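Local coordinates for putative branched-chain amino acid transport system substrate-binding protein (Rhodopseudomonas palustris, PDB 3TX6) that probably captures aromatic acids derived from lignin, such as p-coumarate and its relatives, in the periplasm for uptake by an ABC transporter, at residues 25-30 / 284-289. Numbering follows the deposited sequence. Where two conformers were deposited one is given.
Sequences IPERNA and AAHSFD. With ENO (3-(4-hydroxy-phenyl)pyruvic acid), chain D.
Ala284 sits between Pro26 and Ala30, one helical turn apart on the partner helix, its CB 3.9 Å from Pro26 CB and 4.1 Å from Ala30 CB. With little more than methyl groups and a proline ring at this seam, the two helices can come close: the short axes approach to 7.4 Å, crossing at -33° and running in the same general direction. His286 turns from this seam to the ligand: its NE2 lies 2.6 Å from the phenol oxygen O3 of 3-(4-hydroxy-phenyl)pyruvic acid, a hydrogen bond in which either partner may be the donor. Glu27 OE2 also lies near the imidazole plane, at its CD2 edge, while OE1 is hydrogen-bonded to Ser77 OG. Ser287 supplies the polar link. Its OG, set between the backbone N and the carbonyl carbon (chi1 59°), donates to Glu27 O at 2.8 Å, on a lone pair in the carbonyl plane, and Ala30 CB rests 3.4 Å from the same OG. The backbone N of Phe288 lies 4.4 Å from Ala30 CB, its side chain packing on Leu267. In this periplasmic binding protein fold, helix 282-304, late in the chain, thus packs on helix 21-29, the first after strand 8-14 of the six-stranded sheet, bringing His286 to the ligand pocket, with helix 261-275 flanking both through Tyr271 and Leu267.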
loop_
_atom_site.group_PDB
_atom_site.type_symbol
_atom_site.label_atom_id
_atom_site.label_comp_id
_atom_site.label_asym_id
_atom_site.label_seq_id
_atom_site.Cartn_x
_atom_site.Cartn_y
_atom_site.Cartn_z
ATOM N N ILE A 25 7.473 -9.385 3.676
ATOM C CA ILE A 25 7.788 -10.702 3.143
ATOM C C ILE A 25 7.184 -10.935 1.748
ATOM O O ILE A 25 7.911 -11.333 0.816
ATOM C CB ILE A 25 7.444 -11.833 4.144
ATOM C CG1 ILE A 25 8.484 -11.847 5.269
ATOM C CG2 ILE A 25 7.408 -13.206 3.447
ATOM C CD1 ILE A 25 8.104 -12.678 6.502
ATOM N N PRO A 26 5.893 -10.644 1.565
ATOM C CA PRO A 26 5.372 -10.812 0.217
ATOM C C PRO A 26 5.930 -9.854 -0.838
ATOM O O PRO A 26 6.037 -10.196 -2.024
ATOM C CB PRO A 26 3.852 -10.567 0.388
ATOM C CG PRO A 26 3.592 -10.894 1.831
ATOM C CD PRO A 26 4.811 -10.403 2.536
ATOM N N GLU A 27 6.284 -8.657 -0.383
ATOM C CA GLU A 27 6.936 -7.695 -1.272
ATOM C C GLU A 27 8.261 -8.204 -1.793
ATOM O O GLU A 27 8.563 -8.072 -2.999
ATOM C CB GLU A 27 7.075 -6.350 -0.552
ATOM C CG GLU A 27 5.715 -5.700 -0.418
ATOM C CD GLU A 27 5.558 -4.511 0.508
ATOM O OE1 GLU A 27 6.475 -4.125 1.225
ATOM O OE2 GLU A 27 4.409 -3.989 0.502
ATOM N N ARG A 28 9.065 -8.777 -0.897
ATOM C CA ARG A 28 10.338 -9.367 -1.283
ATOM C C ARG A 28 10.111 -10.600 -2.163
ATOM O O ARG A 28 10.762 -10.766 -3.185
ATOM C CB ARG A 28 11.134 -9.744 -0.036
ATOM C CG ARG A 28 12.367 -10.583 -0.324
ATOM C CD ARG A 28 13.355 -10.535 0.850
ATOM N NE ARG A 28 14.550 -11.331 0.586
ATOM C CZ ARG A 28 14.610 -12.651 0.755
ATOM N NH1 ARG A 28 15.735 -13.308 0.474
ATOM N NH2 ARG A 28 13.537 -13.304 1.197
ATOM N N ASN A 29 9.174 -11.450 -1.776
ATOM C CA ASN A 29 8.927 -12.674 -2.537
ATOM C C ASN A 29 8.414 -12.380 -3.957
ATOM O O ASN A 29 8.678 -13.129 -4.886
ATOM C CB ASN A 29 7.968 -13.602 -1.815
ATOM C CG ASN A 29 8.569 -14.284 -0.607
ATOM O OD1 ASN A 29 9.770 -14.317 -0.438
ATOM N ND2 ASN A 29 7.708 -14.858 0.225
ATOM N N ALA A 30 7.678 -11.284 -4.142
ATOM C CA ALA A 30 7.111 -10.997 -5.427
ATOM C C ALA A 30 8.229 -10.700 -6.449
ATOM O O ALA A 30 7.985 -10.774 -7.673
ATOM C CB ALA A 30 6.155 -9.796 -5.336
ATOM N N ALA A 284 2.276 -7.856 -1.918
ATOM C CA ALA A 284 3.024 -8.467 -3.027
ATOM C C ALA A 284 2.822 -7.621 -4.320
ATOM O O ALA A 284 3.721 -7.454 -5.127
ATOM C CB ALA A 284 2.574 -9.894 -3.267
ATOM N N ALA A 285 1.579 -7.184 -4.525
ATOM C CA ALA A 285 1.190 -6.459 -5.696
ATOM C C ALA A 285 1.932 -5.141 -5.828
ATOM O O ALA A 285 2.171 -4.701 -6.956
ATOM C CB ALA A 285 -0.323 -6.267 -5.695
ATOM N N HIS A 286 2.273 -4.481 -4.727
ATOM C CA HIS A 286 2.956 -3.190 -4.852
ATOM C C HIS A 286 4.348 -3.326 -5.416
ATOM O O HIS A 286 4.723 -2.515 -6.265
ATOM C CB HIS A 286 2.972 -2.403 -3.552
ATOM C CG HIS A 286 1.619 -2.076 -3.013
ATOM N ND1 HIS A 286 0.560 -1.678 -3.788
ATOM C CD2 HIS A 286 1.163 -2.092 -1.700
ATOM C CE1 HIS A 286 -0.508 -1.444 -2.975
ATOM N NE2 HIS A 286 -0.143 -1.699 -1.714
ATOM N N SER A 287 5.140 -4.299 -4.954
ATOM C CA SER A 287 6.450 -4.500 -5.566
ATOM C C SER A 287 6.336 -4.999 -7.018
ATOM O O SER A 287 7.029 -4.506 -7.906
ATOM C CB SER A 287 7.404 -5.370 -4.731
ATOM O OG SER A 287 6.829 -6.567 -4.535
ATOM N N PHE A 288 5.429 -5.933 -7.280
ATOM C CA PHE A 288 5.169 -6.393 -8.640
ATOM C C PHE A 288 4.823 -5.212 -9.560
ATOM O O PHE A 288 5.356 -5.088 -10.662
ATOM C CB PHE A 288 4.055 -7.432 -8.620
ATOM C CG PHE A 288 3.724 -8.019 -9.948
ATOM C CD1 PHE A 288 4.423 -9.127 -10.416
ATOM C CD2 PHE A 288 2.689 -7.531 -10.709
ATOM C CE1 PHE A 288 4.107 -9.718 -11.604
ATOM C CE2 PHE A 288 2.360 -8.145 -11.910
ATOM C CZ PHE A 288 3.084 -9.220 -12.358
ATOM N N ASP A 289 3.911 -4.363 -9.097
ATOM C CA ASP A 289 3.442 -3.242 -9.913
ATOM C C ASP A 289 4.550 -2.206 -10.125
ATOM O O ASP A 289 4.604 -1.572 -11.164
ATOM C CB ASP A 289 2.255 -2.585 -9.253
ATOM C CG ASP A 289 0.999 -3.421 -9.326
ATOM O OD1 ASP A 289 1.022 -4.468 -10.008
ATOM O OD2 ASP A 289 -0.019 -2.987 -8.750
HETATM O O4 ENO D . 1.467 2.316 5.267
HETATM C C9 ENO D . 0.819 -0.406 3.317
HETATM C C8 ENO D . 0.393 -0.614 2.021
HETATM C C7 ENO D . -0.934 -0.354 1.644
HETATM C C6 ENO D . -1.783 0.207 2.579
HETATM C C5 ENO D . -1.374 0.405 3.894
HETATM C C4 ENO D . -0.054 0.113 4.279
HETATM O O3 ENO D . -1.301 -0.558 0.320
HETATM C C3 ENO D . 0.385 0.257 5.710
HETATM C C2 ENO D . 1.095 1.490 6.118
HETATM C C1 ENO D . 1.446 1.622 7.524
HETATM O O2 ENO D . 2.094 2.632 7.868
HETATM O O1 ENO D . 1.097 0.743 8.368
#